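Local coordinates for membrane lipoprotein family protein (Aeropyrum pernix, PDB 4PEV), which binds adenosine and probably serves as the solute-binding lipoprotein of an ABC transporter that takes up nucleosides, at residues R249-V254 and V260-A265; S284-W287 and T292-I295. One frame throughout, in Å; residues are numbered along the deposited sequence. Where two conformers were deposited one is given.

In the fold
Contacts 1 and 2 follow one another along the chain and belong to the same lobe, the one built on the mixed sheet of strands 186-191, 222-226, 248-254, 277-282, 293-299 and 331-333. Their centres are about 10 Å apart, and Phe263 bridges them: its CG lies 3.9 Å from CD1 of Ile293, and its CZ lies 3.7 Å from OE1 of Gln285. Both approach the adenosine pocket. Contact 1 reaches the ligand directly, with Val254 C 3.4 Å from C5' of adenosine, whereas in contact 2 the side chain of Gln285 remains about 7 Å from adenosine, nearest atom to nearest atom. Asp282, an adenosine-binding residue, precedes residues 284-287 by a short interval.

Contact 1 of 2, residues R249-V254 and V260-A265; sequences RVFYGV and VGMFNA. With ADN (adenosine), chain F.
Met262 packs against the backbone of Phe251, Tyr252 and Gly253 in an apolar contact, buried in the mixed-sheet lobe where strand 248-254 meets helix 258-271, and free of hydrogen bonds between the segments. The interface is small, 163 Å² summed over both sides, and Met262, a selenomethionine in the crystal, supplies more than half of it. With its CG anti to the backbone N (chi1 -171°) and the chain bent at chi3 (77°), the selenium sits over the strand, 3.7 Å from CA of Gly253, and the terminal CE turns to 3.7 Å from N of the same glycine. A CB on Gly253 would point toward the helix, into CE of Met262. Beside it, CB of Phe251 meets the selenium at 3.8 Å, while CD2 of its ring lies 4.0 Å from Met262 CG.

The segments run nearly antiparallel, at 162° with axes 8.8 Å apart, as fits the first half of the beta-alpha-beta unit formed by strand 248-254, helix 258-271 and strand 277-282. Here the helix leads the chain back along the sheet before strand 277-282 adds the next parallel strand.

Tyr252, next in the strand, points away from the helix; Val254 CG2 lies over one face of its ring, 3.5 Å above the plane, and its hydroxyl is hydrogen-bonded to Gln281 OE1. At the C-terminal end of the strand the chain enters the adenosine pocket, where Val254 CG1 comes 3.9 Å from C5' of the ribose. Asp282 and Gly256 N are among the groups that hydrogen-bond the nucleoside.

Contact 2 of 2, residues S284-W287 and T292-I295; sequences SQEW and TIII
Van der Waals contact joins Ile293 and Ile295 to Gln285 and Glu286, and no hydrogen bond passes between the two segments. Ile293 points toward residues 284-287; its CG2, held anti to the backbone N, is thereby brought 3.6 Å from CA of Glu286, and its CD1 extends to 3.4 Å from the carbonyl O of Gln285. The aliphatic part of Glu286 answers from the other segment, CG standing 3.1 Å from the carbonyl O of Ile293. A bend at chi2 (90°) then swings the carboxylate along the strand, where OE2 is 3.2 Å from CA of Ile295. CA atoms of Glu286 and Ile293 are 4.9 Å apart, evidence that the backbones themselves come close.

Residues 284-287 belong to the connection from strand 277-282 to strand 293-299, parallel neighbours in the mixed sheet. The chain thus folds back over the start of the strand it is about to enter.

Polar interactions concentrate on the buried Glu286 carboxylate. Within its own segment, Ser284 OG donates to OE1 over 2.8 Å, arriving 47° out of the carboxylate plane. Ser296 OG is also bonded to OE1, while OE2 takes Ser334 OG and a salt bridge from Arg369 of helix 358-372, which would favour the ionised acid. Were the carboxylate replaced by the methyl group of an alanine, the Arg369 guanidinium would probably lose its buried counter-charge, and Ser284, Ser296 and Ser334 the carboxylate oxygens they bond to. Gln285 fastens its own end to the sheet, with OE1 accepting from Gln281 N.

Contact 1 of 2, residues R249-V254 and V260-A265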
loop_
_atom_site.group_PDB
_atom_site.type_symbol
_atom_site.label_atom_id
_atom_site.label_comp_id
_atom_site.label_asym_id
_atom_site.label_seq_id
_atom_site.Cartn_x
_atom_site.Cartn_y
_atom_site.Cartn_z
ATOM N N ARG C 249 -4.226 2.529 -19.280
ATOM C CA ARG C 249 -5.223 3.551 -18.975
ATOM C C ARG C 249 -5.688 3.553 -17.512
ATOM O O ARG C 249 -6.310 4.511 -17.059
ATOM C CB ARG C 249 -6.424 3.371 -19.904
ATOM C CG ARG C 249 -6.138 3.741 -21.353
ATOM C CD ARG C 249 -6.061 5.247 -21.544
ATOM N NE ARG C 249 -6.054 5.613 -22.959
ATOM C CZ ARG C 249 -7.139 5.881 -23.669
ATOM N NH1 ARG C 249 -8.327 5.827 -23.106
ATOM N NH2 ARG C 249 -7.023 6.204 -24.944
ATOM N N VAL C 250 -5.396 2.488 -16.780
ATOM C CA VAL C 250 -5.720 2.410 -15.378
ATOM C C VAL C 250 -4.439 2.115 -14.624
ATOM O O VAL C 250 -3.741 1.144 -14.934
ATOM C CB VAL C 250 -6.727 1.301 -15.125
ATOM C CG1 VAL C 250 -7.153 1.307 -13.661
ATOM C CG2 VAL C 250 -7.922 1.475 -16.057
ATOM N N PHE C 251 -4.158 2.940 -13.618
ATOM C CA PHE C 251 -2.837 3.035 -13.014
ATOM C C PHE C 251 -2.843 2.842 -11.511
ATOM O O PHE C 251 -3.157 3.783 -10.781
ATOM C CB PHE C 251 -2.282 4.421 -13.274
ATOM C CG PHE C 251 -1.723 4.596 -14.631
ATOM C CD1 PHE C 251 -2.523 5.026 -15.661
ATOM C CD2 PHE C 251 -0.391 4.344 -14.866
ATOM C CE1 PHE C 251 -2.009 5.212 -16.918
ATOM C CE2 PHE C 251 0.137 4.508 -16.123
ATOM C CZ PHE C 251 -0.676 4.948 -17.158
ATOM N N TYR C 252 -2.444 1.654 -11.050
ATOM C CA TYR C 252 -2.355 1.354 -9.612
ATOM C C TYR C 252 -1.047 1.849 -9.020
ATOM O O TYR C 252 0.029 1.471 -9.473
ATOM C CB TYR C 252 -2.465 -0.155 -9.404
ATOM C CG TYR C 252 -2.603 -0.624 -7.991
ATOM C CD1 TYR C 252 -3.140 0.186 -6.995
ATOM C CD2 TYR C 252 -2.254 -1.928 -7.658
ATOM C CE1 TYR C 252 -3.284 -0.288 -5.696
ATOM C CE2 TYR C 252 -2.400 -2.423 -6.368
ATOM C CZ TYR C 252 -2.910 -1.604 -5.392
ATOM O OH TYR C 252 -3.040 -2.100 -4.118
ATOM N N GLY C 253 -1.131 2.665 -7.980
ATOM C CA GLY C 253 0.066 3.250 -7.371
ATOM C C GLY C 253 0.639 2.413 -6.257
ATOM O O GLY C 253 0.103 2.392 -5.170
ATOM N N VAL C 254 1.739 1.724 -6.522
ATOM C CA VAL C 254 2.342 0.846 -5.521
ATOM C C VAL C 254 3.808 1.234 -5.240
ATOM O O VAL C 254 4.677 0.377 -5.091
ATOM C CB VAL C 254 2.255 -0.643 -5.940
ATOM C CG1 VAL C 254 2.337 -1.534 -4.711
ATOM C CG2 VAL C 254 0.967 -0.939 -6.692
ATOM N N VAL C 260 3.202 9.551 -6.712
ATOM C CA VAL C 260 2.554 10.850 -6.802
ATOM C C VAL C 260 2.841 11.407 -8.188
ATOM O O VAL C 260 1.991 12.054 -8.779
ATOM C CB VAL C 260 3.000 11.832 -5.713
ATOM C CG1 VAL C 260 2.560 13.257 -6.054
ATOM C CG2 VAL C 260 2.423 11.402 -4.371
ATOM N N GLY C 261 4.028 11.138 -8.721
ATOM C CA GLY C 261 4.328 11.465 -10.110
ATOM C C GLY C 261 3.378 10.748 -11.043
ATOM O O GLY C 261 2.901 11.312 -12.018
HETATM N N MSE C 262 3.096 9.492 -10.749
HETATM C CA MSE C 262 2.125 8.759 -11.537
HETATM C C MSE C 262 0.821 9.516 -11.600
HETATM O O MSE C 262 0.270 9.699 -12.674
HETATM C CB MSE C 262 1.923 7.391 -10.901
HETATM C CG MSE C 262 1.091 6.467 -11.766
HETATM SE SE MSE C 262 0.396 5.033 -10.612
HETATM C CE MSE C 262 -1.061 5.990 -9.677
ATOM N N PHE C 263 0.326 9.960 -10.445
ATOM C CA PHE C 263 -0.917 10.718 -10.364
ATOM C C PHE C 263 -0.863 11.921 -11.268
ATOM O O PHE C 263 -1.834 12.226 -11.966
ATOM C CB PHE C 263 -1.166 11.253 -8.962
ATOM C CG PHE C 263 -1.549 10.217 -7.951
ATOM C CD1 PHE C 263 -2.188 9.042 -8.313
ATOM C CD2 PHE C 263 -1.326 10.464 -6.598
ATOM C CE1 PHE C 263 -2.551 8.115 -7.345
ATOM C CE2 PHE C 263 -1.700 9.552 -5.628
ATOM C CZ PHE C 263 -2.306 8.372 -5.999
ATOM N N ASN C 264 0.264 12.617 -11.244
ATOM C CA ASN C 264 0.406 13.809 -12.056
ATOM C C ASN C 264 0.443 13.509 -13.541
ATOM O O ASN C 264 -0.020 14.306 -14.326
ATOM C CB ASN C 264 1.612 14.616 -11.615
ATOM C CG ASN C 264 1.446 15.169 -10.216
ATOM O OD1 ASN C 264 0.348 15.506 -9.783
ATOM N ND2 ASN C 264 2.543 15.265 -9.503
ATOM N N ALA C 265 0.954 12.349 -13.921
ATOM C CA ALA C 265 0.990 11.950 -15.320
ATOM C C ALA C 265 -0.417 11.678 -15.873
ATOM O O ALA C 265 -0.720 12.020 -17.036
ATOM C CB ALA C 265 1.868 10.720 -15.482
HETATM O "O5'" ADN F . 3.213 2.537 -1.656
HETATM C "C5'" ADN F . 3.047 1.135 -1.942
HETATM C "C4'" ADN F . 3.786 0.178 -1.000
HETATM O "O4'" ADN F . 5.206 0.308 -1.108
HETATM C "C3'" ADN F . 3.513 0.324 0.494
HETATM O "O3'" ADN F . 2.284 -0.296 0.885
HETATM C "C2'" ADN F . 4.749 -0.324 1.109
HETATM O "O2'" ADN F . 4.661 -1.754 1.183
HETATM C "C1'" ADN F . 5.839 0.061 0.144
HETATM N N9 ADN F . 6.517 1.300 0.570
HETATM C C8 ADN F . 6.091 2.573 0.398
HETATM N N7 ADN F . 6.983 3.465 0.906
HETATM C C5 ADN F . 8.006 2.739 1.405
HETATM C C6 ADN F . 9.286 3.013 2.092
HETATM N N6 ADN F . 9.650 4.283 2.350
HETATM N N1 ADN F . 10.062 1.962 2.459
HETATM C C2 ADN F . 9.706 0.682 2.220
HETATM N N3 ADN F . 8.561 0.358 1.605
HETATM C C4 ADN F . 7.690 1.316 1.187
#

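Contact 2 of 2, residues S284-W287 and T292-I295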
loop_
_atom_site.group_PDB
_atom_site.type_symbol
_atom_site.label_atom_id
_atom_site.label_comp_id
_atom_site.label_asym_id
_atom_site.label_seq_id
_atom_site.Cartn_x
_atom_site.Cartn_y
_atom_site.Cartn_z
ATOM N N SER C 284 -6.254 6.524 1.689
ATOM C CA SER C 284 -7.151 6.960 0.626
ATOM C C SER C 284 -6.558 8.247 0.085
ATOM O O SER C 284 -6.469 9.236 0.820
ATOM C CB SER C 284 -8.583 7.224 1.131
ATOM O OG SER C 284 -9.138 8.413 0.551
ATOM N N GLN C 285 -6.192 8.231 -1.193
ATOM C CA GLN C 285 -5.523 9.367 -1.814
ATOM C C GLN C 285 -6.391 10.104 -2.846
ATOM O O GLN C 285 -5.878 10.923 -3.607
ATOM C CB GLN C 285 -4.213 8.896 -2.445
ATOM C CG GLN C 285 -3.244 8.313 -1.431
ATOM C CD GLN C 285 -2.035 7.679 -2.086
ATOM O OE1 GLN C 285 -2.138 6.659 -2.757
ATOM N NE2 GLN C 285 -0.884 8.280 -1.890
ATOM N N GLU C 286 -7.698 9.830 -2.840
ATOM C CA GLU C 286 -8.618 10.382 -3.836
ATOM C C GLU C 286 -8.596 11.898 -3.801
ATOM O O GLU C 286 -8.654 12.569 -4.833
ATOM C CB GLU C 286 -10.048 9.864 -3.603
ATOM C CG GLU C 286 -10.284 8.404 -4.029
ATOM C CD GLU C 286 -10.016 7.371 -2.946
ATOM O OE1 GLU C 286 -9.099 7.566 -2.123
ATOM O OE2 GLU C 286 -10.716 6.339 -2.940
ATOM N N TRP C 287 -8.501 12.430 -2.592
ATOM C CA TRP C 287 -8.440 13.875 -2.362
ATOM C C TRP C 287 -7.378 14.584 -3.182
ATOM O O TRP C 287 -7.507 15.769 -3.437
ATOM C CB TRP C 287 -8.197 14.162 -0.866
ATOM C CG TRP C 287 -6.877 13.687 -0.392
ATOM C CD1 TRP C 287 -6.604 12.499 0.185
ATOM C CD2 TRP C 287 -5.631 14.383 -0.506
ATOM N NE1 TRP C 287 -5.268 12.407 0.447
ATOM C CE2 TRP C 287 -4.648 13.554 0.038
ATOM C CE3 TRP C 287 -5.260 15.648 -1.008
ATOM C CZ2 TRP C 287 -3.314 13.924 0.100
ATOM C CZ3 TRP C 287 -3.938 16.023 -0.950
ATOM C CH2 TRP C 287 -2.974 15.159 -0.398
ATOM N N THR C 292 -9.591 11.923 -11.352
ATOM C CA THR C 292 -8.797 10.786 -11.849
ATOM C C THR C 292 -8.482 9.681 -10.812
ATOM O O THR C 292 -8.252 8.528 -11.194
ATOM C CB THR C 292 -7.476 11.273 -12.498
ATOM O OG1 THR C 292 -6.640 11.911 -11.514
ATOM C CG2 THR C 292 -7.779 12.250 -13.668
ATOM N N ILE C 293 -8.456 10.021 -9.523
ATOM C CA ILE C 293 -8.100 9.044 -8.490
ATOM C C ILE C 293 -9.390 8.453 -7.977
ATOM O O ILE C 293 -10.012 8.987 -7.081
ATOM C CB ILE C 293 -7.252 9.653 -7.347
ATOM C CG1 ILE C 293 -6.001 10.298 -7.938
ATOM C CG2 ILE C 293 -6.814 8.581 -6.356
ATOM C CD1 ILE C 293 -5.233 11.184 -6.978
ATOM N N ILE C 294 -9.782 7.335 -8.562
ATOM C CA ILE C 294 -11.146 6.832 -8.401
ATOM C C ILE C 294 -11.345 5.974 -7.137
ATOM O O ILE C 294 -12.450 5.889 -6.621
ATOM C CB ILE C 294 -11.573 6.085 -9.682
ATOM C CG1 ILE C 294 -13.093 6.056 -9.823
ATOM C CG2 ILE C 294 -10.979 4.686 -9.732
ATOM C CD1 ILE C 294 -13.568 5.272 -11.029
ATOM N N ILE C 295 -10.277 5.361 -6.638
ATOM C CA ILE C 295 -10.354 4.466 -5.491
ATOM C C ILE C 295 -8.962 4.249 -4.915
ATOM O O ILE C 295 -7.976 4.549 -5.567
ATOM C CB ILE C 295 -10.993 3.105 -5.881
ATOM C CG1 ILE C 295 -11.473 2.341 -4.642
ATOM C CG2 ILE C 295 -10.026 2.251 -6.689
ATOM C CD1 ILE C 295 -12.717 1.510 -4.889
#